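Local structure of hydrolase, haloacid dehalogenase-like family (Porphyromonas gingivalis, 2I6X) at residues F10-G14 with V15-L19; K72-Y76 with Q77-D81; E88-A92 with E93-Y97; S111-P115 with Y116-L120. The protein is a predicted hydrolase of the haloacid dehalogenase-like family, whose physiological substrate and exact reaction are not established. One frame throughout, in Å; residues are numbered along the deposited sequence.

How the contacts relate
Contacts 1 and 4 follow neighbouring strands of the parallel sheet, and their centres lie about 12 Å apart; D11 OD1 comes 3.5 Å from S111 CA. In HAD hydrolases these two strand ends carry the first and second motifs, and with K150, D174 and D175 they probably frame the active site. Contact 3 joins contact 1 through strands 17-19 and 87-90, with H18 N 2.9 Å from E89 O. Contact 2 is the farthest from contact 1, with centres about 24 Å apart, yet it touches contact 4: Y76 OH probably hydrogen-bonds D119 OD2 at 2.5 Å, and Y76, V79 and Y80 pack against Y116. Contacts 2, 3 and 4 all begin helices.

Contact 1: F10-G14 with V15-L19; sequences FDLGG and VLIHL
L12 O is gripped by two amides across a tight turn, L16 N at 2.8 Å and I17 N at 3.0 Å. The first donor lies in the carbonyl plane and the second is tilted 34° from it, so the two approach from different directions. G14 N returns a bond to I17 O (2.7 Å), so G13 and I17 pair in a single bridge. G14 has positive phi (93°), and a side chain at these angles would collide with V15 N and G13 O. Round this frame, L12 CG meets I17 CD1 at 3.8 Å, V15 CG1 sits at the edge of the F10 ring, and L16 CD1 touches F10 CB at 4.1 Å. L19 closes the end, its CG 3.7 Å from G14 N. Further out, F10 and V15 lean on I173, and L16 packs against helix 92-101. The helical turn marked by L12 O to L16 N, then strand 17-19 paired with 87-90, is consistent with the HAD squiggle and flap. D11, probably the aspartate of the first HAD motif, has CG anti to its amide nitrogen (chi1 -167°), and OD1 takes a weak bond from L12 N. OD2 lies near the D174 and D175 carboxylates, consistent with the cation site of HAD relatives.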
loop_
_atom_site.group_PDB
_atom_site.type_symbol
_atom_site.label_atom_id
_atom_site.label_comp_id
_atom_site.label_asym_id
_atom_site.label_seq_id
_atom_site.Cartn_x
_atom_site.Cartn_y
_atom_site.Cartn_z
ATOM N N PHE A 10 -1.051 -7.761 4.605
ATOM C CA PHE A 10 -2.025 -6.706 4.373
ATOM C C PHE A 10 -1.524 -5.775 3.299
ATOM O O PHE A 10 -0.326 -5.488 3.242
ATOM C CB PHE A 10 -2.191 -5.874 5.649
ATOM C CG PHE A 10 -2.756 -6.633 6.807
ATOM C CD1 PHE A 10 -4.121 -6.573 7.098
ATOM C CD2 PHE A 10 -1.931 -7.386 7.629
ATOM C CE1 PHE A 10 -4.651 -7.276 8.178
ATOM C CE2 PHE A 10 -2.455 -8.095 8.689
ATOM C CZ PHE A 10 -3.820 -8.035 8.963
ATOM N N ASP A 11 -2.425 -5.261 2.468
ATOM C CA ASP A 11 -2.095 -4.031 1.712
ATOM C C ASP A 11 -2.283 -2.828 2.665
ATOM O O ASP A 11 -2.885 -2.955 3.721
ATOM C CB ASP A 11 -3.010 -3.909 0.492
ATOM C CG ASP A 11 -2.555 -2.864 -0.511
ATOM O OD1 ASP A 11 -1.421 -2.315 -0.439
ATOM O OD2 ASP A 11 -3.385 -2.579 -1.403
ATOM N N LEU A 12 -1.772 -1.669 2.278
ATOM C CA LEU A 12 -1.902 -0.457 3.040
ATOM C C LEU A 12 -3.110 0.323 2.512
ATOM O O LEU A 12 -4.158 0.376 3.180
ATOM C CB LEU A 12 -0.615 0.376 2.936
ATOM C CG LEU A 12 -0.541 1.658 3.791
ATOM C CD1 LEU A 12 -0.743 1.393 5.289
ATOM C CD2 LEU A 12 0.792 2.351 3.534
ATOM N N GLY A 13 -2.966 0.916 1.323
ATOM C CA GLY A 13 -4.041 1.639 0.672
ATOM C C GLY A 13 -5.215 0.707 0.447
ATOM O O GLY A 13 -5.030 -0.443 -0.027
ATOM N N GLY A 14 -6.418 1.181 0.786
ATOM C CA GLY A 14 -7.636 0.406 0.545
ATOM C C GLY A 14 -8.009 -0.419 1.762
ATOM O O GLY A 14 -9.084 -0.245 2.344
ATOM N N VAL A 15 -7.086 -1.253 2.194
ATOM C CA VAL A 15 -7.256 -2.129 3.344
ATOM C C VAL A 15 -7.140 -1.416 4.730
ATOM O O VAL A 15 -8.014 -1.544 5.583
ATOM C CB VAL A 15 -6.225 -3.326 3.185
ATOM C CG1 VAL A 15 -6.260 -4.261 4.376
ATOM C CG2 VAL A 15 -6.537 -4.065 1.909
ATOM N N LEU A 16 -6.052 -0.668 4.939
ATOM C CA LEU A 16 -5.786 -0.036 6.231
ATOM C C LEU A 16 -6.034 1.472 6.178
ATOM O O LEU A 16 -6.400 2.092 7.185
ATOM C CB LEU A 16 -4.357 -0.336 6.670
ATOM C CG LEU A 16 -3.956 -1.800 6.917
ATOM C CD1 LEU A 16 -2.426 -1.989 7.076
ATOM C CD2 LEU A 16 -4.686 -2.316 8.154
ATOM N N ILE A 17 -5.818 2.076 5.009
ATOM C CA ILE A 17 -6.104 3.490 4.845
ATOM C C ILE A 17 -7.148 3.584 3.749
ATOM O O ILE A 17 -6.895 3.162 2.611
ATOM C CB ILE A 17 -4.848 4.320 4.398
ATOM C CG1 ILE A 17 -3.651 4.074 5.315
ATOM C CG2 ILE A 17 -5.198 5.842 4.247
ATOM C CD1 ILE A 17 -2.393 4.797 4.855
ATOM N N HIS A 18 -8.330 4.098 4.096
ATOM C CA HIS A 18 -9.398 4.373 3.129
ATOM C C HIS A 18 -8.903 5.462 2.196
ATOM O O HIS A 18 -8.336 6.472 2.646
ATOM C CB HIS A 18 -10.690 4.815 3.855
ATOM C CG HIS A 18 -11.831 5.181 2.941
ATOM N ND1 HIS A 18 -12.938 5.879 3.378
ATOM C CD2 HIS A 18 -12.042 4.942 1.625
ATOM C CE1 HIS A 18 -13.776 6.054 2.371
ATOM N NE2 HIS A 18 -13.253 5.499 1.294
ATOM N N LEU A 19 -9.128 5.256 0.906
ATOM C CA LEU A 19 -8.627 6.159 -0.124
ATOM C C LEU A 19 -9.692 7.030 -0.767
ATOM O O LEU A 19 -10.861 6.663 -0.827
ATOM C CB LEU A 19 -7.930 5.340 -1.215
ATOM C CG LEU A 19 -6.710 4.493 -0.818
ATOM C CD1 LEU A 19 -6.170 3.694 -2.023
ATOM C CD2 LEU A 19 -5.586 5.361 -0.223
#

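Contact 2: K72-Y76 with Q77-D81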
loop_
_atom_site.group_PDB
_atom_site.type_symbol
_atom_site.label_atom_id
_atom_site.label_comp_id
_atom_site.label_asym_id
_atom_site.label_seq_id
_atom_site.Cartn_x
_atom_site.Cartn_y
_atom_site.Cartn_z
ATOM N N LYS A 72 6.009 23.448 -15.542
ATOM C CA LYS A 72 5.894 24.193 -14.292
ATOM C C LYS A 72 6.663 23.448 -13.213
ATOM O O LYS A 72 6.516 22.242 -13.084
ATOM C CB LYS A 72 4.418 24.327 -13.885
ATOM C CG LYS A 72 4.087 25.476 -12.935
ATOM C CD LYS A 72 2.741 25.230 -12.259
ATOM C CE LYS A 72 1.785 26.411 -12.450
ATOM N NZ LYS A 72 0.357 25.997 -12.203
ATOM N N GLU A 73 7.461 24.178 -12.438
ATOM C CA GLU A 73 8.275 23.598 -11.377
ATOM C C GLU A 73 7.425 23.273 -10.150
ATOM O O GLU A 73 6.736 24.147 -9.609
ATOM C CB GLU A 73 9.437 24.546 -11.043
ATOM C CG GLU A 73 9.725 24.768 -9.558
ATOM C CD GLU A 73 10.853 23.909 -9.022
ATOM O OE1 GLU A 73 11.726 23.492 -9.828
ATOM O OE2 GLU A 73 10.868 23.671 -7.788
ATOM N N LEU A 74 7.472 22.004 -9.739
ATOM C CA LEU A 74 6.810 21.511 -8.542
ATOM C C LEU A 74 7.856 21.127 -7.518
ATOM O O LEU A 74 8.883 20.535 -7.845
ATOM C CB LEU A 74 5.921 20.295 -8.855
ATOM C CG LEU A 74 4.946 20.518 -10.020
ATOM C CD1 LEU A 74 4.372 19.216 -10.515
ATOM C CD2 LEU A 74 3.833 21.511 -9.648
ATOM N N THR A 75 7.557 21.460 -6.277
ATOM C CA THR A 75 8.391 21.161 -5.130
ATOM C C THR A 75 7.962 19.828 -4.503
ATOM O O THR A 75 6.845 19.329 -4.746
ATOM C CB THR A 75 8.226 22.283 -4.061
ATOM O OG1 THR A 75 6.908 22.207 -3.505
ATOM C CG2 THR A 75 8.393 23.627 -4.679
ATOM N N TYR A 76 8.850 19.252 -3.696
ATOM C CA TYR A 76 8.506 18.108 -2.886
ATOM C C TYR A 76 7.153 18.316 -2.173
ATOM O O TYR A 76 6.239 17.477 -2.283
ATOM C CB TYR A 76 9.606 17.828 -1.852
ATOM C CG TYR A 76 9.283 16.646 -0.979
ATOM C CD1 TYR A 76 9.737 15.356 -1.307
ATOM C CD2 TYR A 76 8.492 16.795 0.155
ATOM C CE1 TYR A 76 9.426 14.246 -0.493
ATOM C CE2 TYR A 76 8.166 15.707 0.956
ATOM C CZ TYR A 76 8.634 14.446 0.625
ATOM O OH TYR A 76 8.303 13.398 1.433
ATOM N N GLN A 77 7.045 19.449 -1.470
ATOM C CA GLN A 77 5.931 19.748 -0.595
ATOM C C GLN A 77 4.620 19.781 -1.369
ATOM O O GLN A 77 3.608 19.267 -0.910
ATOM C CB GLN A 77 6.206 21.062 0.162
ATOM C CG GLN A 77 5.195 21.422 1.220
ATOM C CD GLN A 77 4.032 22.212 0.637
ATOM O OE1 GLN A 77 4.235 23.097 -0.213
ATOM N NE2 GLN A 77 2.806 21.903 1.083
ATOM N N GLN A 78 4.648 20.359 -2.560
ATOM C CA GLN A 78 3.462 20.426 -3.428
ATOM C C GLN A 78 2.933 19.084 -3.860
ATOM O O GLN A 78 1.724 18.888 -3.904
ATOM C CB GLN A 78 3.749 21.256 -4.673
ATOM C CG GLN A 78 3.741 22.744 -4.429
ATOM C CD GLN A 78 4.169 23.516 -5.678
ATOM O OE1 GLN A 78 5.182 23.199 -6.311
ATOM N NE2 GLN A 78 3.394 24.529 -6.032
ATOM N N VAL A 79 3.833 18.166 -4.203
ATOM C CA VAL A 79 3.424 16.871 -4.726
ATOM C C VAL A 79 3.017 16.003 -3.572
ATOM O O VAL A 79 2.002 15.304 -3.634
ATOM C CB VAL A 79 4.559 16.169 -5.563
ATOM C CG1 VAL A 79 4.129 14.754 -5.996
ATOM C CG2 VAL A 79 4.920 17.014 -6.766
ATOM N N TYR A 80 3.842 16.022 -2.534
ATOM C CA TYR A 80 3.531 15.364 -1.271
ATOM C C TYR A 80 2.089 15.698 -0.803
ATOM O O TYR A 80 1.289 14.808 -0.529
ATOM C CB TYR A 80 4.531 15.820 -0.204
ATOM C CG TYR A 80 4.205 15.291 1.156
ATOM C CD1 TYR A 80 4.778 14.111 1.611
ATOM C CD2 TYR A 80 3.308 15.969 2.003
ATOM C CE1 TYR A 80 4.484 13.607 2.879
ATOM C CE2 TYR A 80 2.992 15.466 3.262
ATOM C CZ TYR A 80 3.595 14.274 3.692
ATOM O OH TYR A 80 3.318 13.748 4.938
ATOM N N ASP A 81 1.790 16.994 -0.725
ATOM C CA ASP A 81 0.467 17.486 -0.362
ATOM C C ASP A 81 -0.681 16.985 -1.270
ATOM O O ASP A 81 -1.771 16.666 -0.783
ATOM C CB ASP A 81 0.491 19.010 -0.344
ATOM C CG ASP A 81 -0.864 19.607 -0.086
ATOM O OD1 ASP A 81 -1.284 19.658 1.080
ATOM O OD2 ASP A 81 -1.509 20.042 -1.065
HETATM O O HOH W 1 6.348 24.161 -1.694
#
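The backbone turns from an extended run into helix 76-83 at T75, where V79 N donates to T75 O (3.3 Å) and Y80 N donates to Y76 O (2.8 Å). At the same point the side chains of T75 and Q78 bond reciprocally to each other's backbone. Q78 N gives its hydrogen to T75 OG1 at 3.1 Å, and T75 N gives its own to Q78 OE1 at 2.9 Å, in the amide plane and on a lone pair. Both bonds are fairly straight, at 160° and 162°. With CG anti to the carbonyl carbon (chi1 -77°), Q78 is directed back towards T75, and its extended chain supplies the reach, crossing T75 at about a right angle. This exchange is a capping box, with T75 as N-cap: two amides at the helix start that lack helical acceptors are satisfied by side chains. A water links T75 OG1 to Q77 OE1, donating to the latter. Towards the protein, L74 CB touches V79 CG2, and both residues pack on helix 59-70. One turn apart, Y76 and Y80 lie with planes nearly parallel but slid so far that the rings barely overlap, their centroids 5.7 Å apart. CE2 and OH of Y76 meet Y80 CD1, at 3.8 and 3.6 Å. Y76 OH is bound to D119 OD2 of helix 115-121, and its ring also meets that of Y116.

Contact 3: E88-A92 with E93-Y97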
loop_
_atom_site.group_PDB
_atom_site.type_symbol
_atom_site.label_atom_id
_atom_site.label_comp_id
_atom_site.label_asym_id
_atom_site.label_seq_id
_atom_site.Cartn_x
_atom_site.Cartn_y
_atom_site.Cartn_z
ATOM N N GLU A 88 -7.865 9.302 2.996
ATOM C CA GLU A 88 -9.104 9.822 3.565
ATOM C C GLU A 88 -9.304 9.398 5.015
ATOM O O GLU A 88 -9.821 10.169 5.811
ATOM C CB GLU A 88 -10.296 9.423 2.682
ATOM C CG GLU A 88 -11.594 10.239 2.894
ATOM C CD GLU A 88 -12.588 9.493 3.762
ATOM O OE1 GLU A 88 -13.522 10.125 4.335
ATOM O OE2 GLU A 88 -12.428 8.251 3.892
ATOM N N GLU A 89 -8.895 8.177 5.360
ATOM C CA GLU A 89 -8.851 7.746 6.753
ATOM C C GLU A 89 -7.791 6.695 7.049
ATOM O O GLU A 89 -7.790 5.612 6.457
ATOM C CB GLU A 89 -10.202 7.222 7.261
ATOM C CG GLU A 89 -10.038 6.657 8.689
ATOM C CD GLU A 89 -11.322 6.225 9.390
ATOM O OE1 GLU A 89 -12.161 5.535 8.763
ATOM O OE2 GLU A 89 -11.461 6.551 10.597
ATOM N N ILE A 90 -6.913 7.012 7.989
ATOM C CA ILE A 90 -5.986 6.047 8.533
ATOM C C ILE A 90 -6.700 5.337 9.693
ATOM O O ILE A 90 -6.920 5.922 10.768
ATOM C CB ILE A 90 -4.668 6.741 8.928
ATOM C CG1 ILE A 90 -4.080 7.459 7.686
ATOM C CG2 ILE A 90 -3.702 5.743 9.541
ATOM C CD1 ILE A 90 -3.039 8.560 7.949
ATOM N N SER A 91 -7.113 4.088 9.451
ATOM C CA SER A 91 -7.944 3.340 10.406
ATOM C C SER A 91 -7.207 2.968 11.690
ATOM O O SER A 91 -6.487 1.976 11.744
ATOM C CB SER A 91 -8.540 2.078 9.776
ATOM O OG SER A 91 -9.601 1.596 10.599
ATOM N N ALA A 92 -7.373 3.794 12.708
ATOM C CA ALA A 92 -6.865 3.495 14.038
ATOM C C ALA A 92 -7.316 2.104 14.531
ATOM O O ALA A 92 -6.498 1.353 15.064
ATOM C CB ALA A 92 -7.301 4.595 15.050
ATOM N N GLU A 93 -8.602 1.768 14.355
ATOM C CA GLU A 93 -9.119 0.498 14.857
ATOM C C GLU A 93 -8.541 -0.732 14.156
ATOM O O GLU A 93 -8.292 -1.735 14.810
ATOM C CB GLU A 93 -10.649 0.470 14.962
ATOM C CG GLU A 93 -11.469 0.140 13.707
ATOM C CD GLU A 93 -12.990 0.113 14.019
ATOM O OE1 GLU A 93 -13.471 -0.874 14.650
ATOM O OE2 GLU A 93 -13.703 1.093 13.648
ATOM N N LYS A 94 -8.302 -0.640 12.848
ATOM C CA LYS A 94 -7.680 -1.740 12.123
ATOM C C LYS A 94 -6.222 -1.907 12.521
ATOM O O LYS A 94 -5.735 -3.028 12.602
ATOM C CB LYS A 94 -7.841 -1.592 10.617
ATOM C CG LYS A 94 -9.293 -1.666 10.155
ATOM C CD LYS A 94 -9.360 -1.418 8.659
ATOM C CE LYS A 94 -10.777 -1.287 8.124
ATOM N NZ LYS A 94 -10.735 -1.011 6.650
ATOM N N PHE A 95 -5.532 -0.804 12.822
ATOM C CA PHE A 95 -4.169 -0.930 13.355
ATOM C C PHE A 95 -4.145 -1.539 14.758
ATOM O O PHE A 95 -3.290 -2.371 15.057
ATOM C CB PHE A 95 -3.411 0.396 13.296
ATOM C CG PHE A 95 -2.812 0.666 11.962
ATOM C CD1 PHE A 95 -1.633 0.020 11.569
ATOM C CD2 PHE A 95 -3.439 1.525 11.066
ATOM C CE1 PHE A 95 -1.053 0.264 10.297
ATOM C CE2 PHE A 95 -2.884 1.763 9.793
ATOM C CZ PHE A 95 -1.680 1.134 9.416
ATOM N N ASP A 96 -5.087 -1.126 15.604
ATOM C CA ASP A 96 -5.267 -1.751 16.905
ATOM C C ASP A 96 -5.493 -3.260 16.790
ATOM O O ASP A 96 -4.886 -4.030 17.532
ATOM C CB ASP A 96 -6.427 -1.094 17.678
ATOM C CG ASP A 96 -6.012 0.198 18.354
ATOM O OD1 ASP A 96 -4.787 0.461 18.446
ATOM O OD2 ASP A 96 -6.895 0.954 18.804
ATOM N N TYR A 97 -6.353 -3.663 15.850
ATOM C CA TYR A 97 -6.678 -5.060 15.640
ATOM C C TYR A 97 -5.454 -5.847 15.182
ATOM O O TYR A 97 -5.205 -6.948 15.646
ATOM C CB TYR A 97 -7.816 -5.222 14.634
ATOM C CG TYR A 97 -8.056 -6.669 14.297
ATOM C CD1 TYR A 97 -8.491 -7.573 15.282
ATOM C CD2 TYR A 97 -7.828 -7.148 13.019
ATOM C CE1 TYR A 97 -8.688 -8.930 14.988
ATOM C CE2 TYR A 97 -8.026 -8.513 12.701
ATOM C CZ TYR A 97 -8.452 -9.389 13.694
ATOM O OH TYR A 97 -8.657 -10.712 13.399
HETATM O O HOH W 2 -4.493 2.389 16.508
#
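S91 sits against the aliphatic chain of K94 and the ring of F95, and here the contact is closest. The extended K94 chain runs alongside the serine, its CG 3.3 Å from S91 OG. On another side F95 presents the edge of its ring to the serine carbonyl, CD2 lying 3.2 Å from S91 O, while F95 N donates to that same oxygen at 3.1 Å. I90 CG2 adds a looser apolar touch at 4.1 Å from F95 CE2. The rings of F126 and F136 also meet F95, the first almost at right angles. S91 OG, anti to the backbone nitrogen (chi1 -164°), is thereby placed in front of the N-terminal turn of the helix and takes K94 N in a weak capping bond of 3.4 Å. S91 is thus the N-cap of helix 92-101 and stands where what is probably the HAD flap ends: strand 87-90 pairs antiparallel with strand 17-19, and E88 and E89 both face H18 in a classic beta bulge. The end of K94 leads away from the capping turn, and NZ binds V15 O and E197 O, tying the helix start to the turn of contact 1. The outward side is more open in its packing. A92 O accepts D96 N at 2.9 Å and also a hydrogen from a water, which donates a second, weak bond to D96 OD1. E93 is exposed, and its CG comes no nearer than 3.9 Å to S91 OG.

Contact 4: S111-P115 with Y116-L120; sequences SNTNP and YVLDL
N114 caps helix 115-121 by accepting V117 N on its side-chain OD1, in the loop that follows strand 106-111. That strand's end, S111-N112, probably corresponds to the second motif of the HAD fold, as the strand lies next to 7-10. Among the hydrogen bonds, the capping one is 3.0 Å long and straight at the hydrogen (163°), but V117 N stands above the amide plane, 38° out of it, and so misses the lone-pair directions. Chi1 of N114 is 57°, which sets the amide between backbone nitrogen and carbonyl carbon and turns OD1 back over the first turn. OD1 thus satisfies a first-turn amide that has no helical acceptor, while N114 O takes L118 N at 3.2 Å, in the carbonyl plane, as the first regular helical bond. D119 N follows, donating to P115 O at 2.8 Å; P115, first in the helix, has no amide hydrogen to satisfy. The polar-to-aromatic contact uses the same OD1: it lies in the plane of the Y116 ring, at its edge, 3.3 Å from CD2. Y116 packs against L52 and against V79 and Y80 of helix 76-83. The apolar contact is made by T113 CG2, which meets L118 CG at 3.8 Å. Separately, the hydroxyl oxygen T113 OG1 is in van der Waals contact with the valine, 3.5 Å from V117 CB and 3.6 Å from V117 CG1.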
loop_
_atom_site.group_PDB
_atom_site.type_symbol
_atom_site.label_atom_id
_atom_site.label_comp_id
_atom_site.label_asym_id
_atom_site.label_seq_id
_atom_site.Cartn_x
_atom_site.Cartn_y
_atom_site.Cartn_z
ATOM N N SER A 111 2.689 -3.697 -0.232
ATOM C CA SER A 111 2.047 -2.481 -0.665
ATOM C C SER A 111 2.699 -1.850 -1.887
ATOM O O SER A 111 3.916 -1.710 -1.933
ATOM C CB SER A 111 2.030 -1.502 0.518
ATOM O OG SER A 111 1.662 -0.229 0.092
ATOM N N ASN A 112 1.879 -1.491 -2.878
ATOM C CA ASN A 112 2.314 -0.541 -3.914
ATOM C C ASN A 112 2.174 0.859 -3.354
ATOM O O ASN A 112 1.066 1.313 -3.062
ATOM C CB ASN A 112 1.522 -0.638 -5.214
ATOM C CG ASN A 112 1.910 -1.812 -6.046
ATOM O OD1 ASN A 112 2.862 -2.539 -5.747
ATOM N ND2 ASN A 112 1.167 -2.023 -7.113
ATOM N N THR A 113 3.298 1.554 -3.239
ATOM C CA THR A 113 3.292 2.830 -2.573
ATOM C C THR A 113 4.465 3.677 -3.057
ATOM O O THR A 113 5.328 3.211 -3.801
ATOM C CB THR A 113 3.271 2.630 -1.015
ATOM O OG1 THR A 113 2.825 3.830 -0.372
ATOM C CG2 THR A 113 4.641 2.213 -0.463
ATOM N N ASN A 114 4.494 4.935 -2.632
ATOM C CA ASN A 114 5.478 5.844 -3.139
ATOM C C ASN A 114 6.252 6.374 -1.932
ATOM O O ASN A 114 5.813 6.179 -0.813
ATOM C CB ASN A 114 4.767 6.930 -3.911
ATOM C CG ASN A 114 3.752 7.644 -3.076
ATOM O OD1 ASN A 114 4.102 8.463 -2.204
ATOM N ND2 ASN A 114 2.486 7.345 -3.309
ATOM N N PRO A 115 7.430 6.997 -2.151
ATOM C CA PRO A 115 8.233 7.590 -1.059
ATOM C C PRO A 115 7.528 8.607 -0.144
ATOM O O PRO A 115 7.914 8.719 1.022
ATOM C CB PRO A 115 9.369 8.297 -1.802
ATOM C CG PRO A 115 9.452 7.626 -3.064
ATOM C CD PRO A 115 8.100 7.131 -3.448
ATOM N N TYR A 116 6.557 9.358 -0.678
ATOM C CA TYR A 116 5.825 10.377 0.080
ATOM C C TYR A 116 4.985 9.717 1.169
ATOM O O TYR A 116 5.057 10.106 2.334
ATOM C CB TYR A 116 4.905 11.214 -0.819
ATOM C CG TYR A 116 5.580 11.871 -1.997
ATOM C CD1 TYR A 116 6.326 13.044 -1.840
ATOM C CD2 TYR A 116 5.476 11.319 -3.282
ATOM C CE1 TYR A 116 6.948 13.640 -2.931
ATOM C CE2 TYR A 116 6.092 11.915 -4.366
ATOM C CZ TYR A 116 6.823 13.069 -4.189
ATOM O OH TYR A 116 7.423 13.649 -5.275
ATOM N N VAL A 117 4.197 8.717 0.789
ATOM C CA VAL A 117 3.349 8.026 1.750
ATOM C C VAL A 117 4.231 7.344 2.799
ATOM O O VAL A 117 3.934 7.364 3.985
ATOM C CB VAL A 117 2.368 7.038 1.046
ATOM C CG1 VAL A 117 1.603 6.178 2.063
ATOM C CG2 VAL A 117 1.374 7.829 0.211
ATOM N N LEU A 118 5.343 6.785 2.343
ATOM C CA LEU A 118 6.305 6.169 3.232
ATOM C C LEU A 118 6.946 7.162 4.198
ATOM O O LEU A 118 7.133 6.823 5.370
ATOM C CB LEU A 118 7.367 5.424 2.436
ATOM C CG LEU A 118 6.976 4.032 1.954
ATOM C CD1 LEU A 118 8.195 3.381 1.288
ATOM C CD2 LEU A 118 6.435 3.181 3.122
ATOM N N ASP A 119 7.274 8.369 3.727
ATOM C CA ASP A 119 7.717 9.421 4.619
ATOM C C ASP A 119 6.652 9.685 5.711
ATOM O O ASP A 119 6.993 9.832 6.894
ATOM C CB ASP A 119 8.091 10.704 3.847
ATOM C CG ASP A 119 9.427 10.575 3.039
ATOM O OD1 ASP A 119 10.136 9.535 3.129
ATOM O OD2 ASP A 119 9.778 11.524 2.278
ATOM N N LEU A 120 5.377 9.727 5.333
ATOM C CA LEU A 120 4.310 9.945 6.314
ATOM C C LEU A 120 4.204 8.772 7.292
ATOM O O LEU A 120 4.147 8.956 8.513
ATOM C CB LEU A 120 2.942 10.199 5.650
ATOM C CG LEU A 120 1.773 10.154 6.671
ATOM C CD1 LEU A 120 1.900 11.193 7.781
ATOM C CD2 LEU A 120 0.399 10.208 6.018
#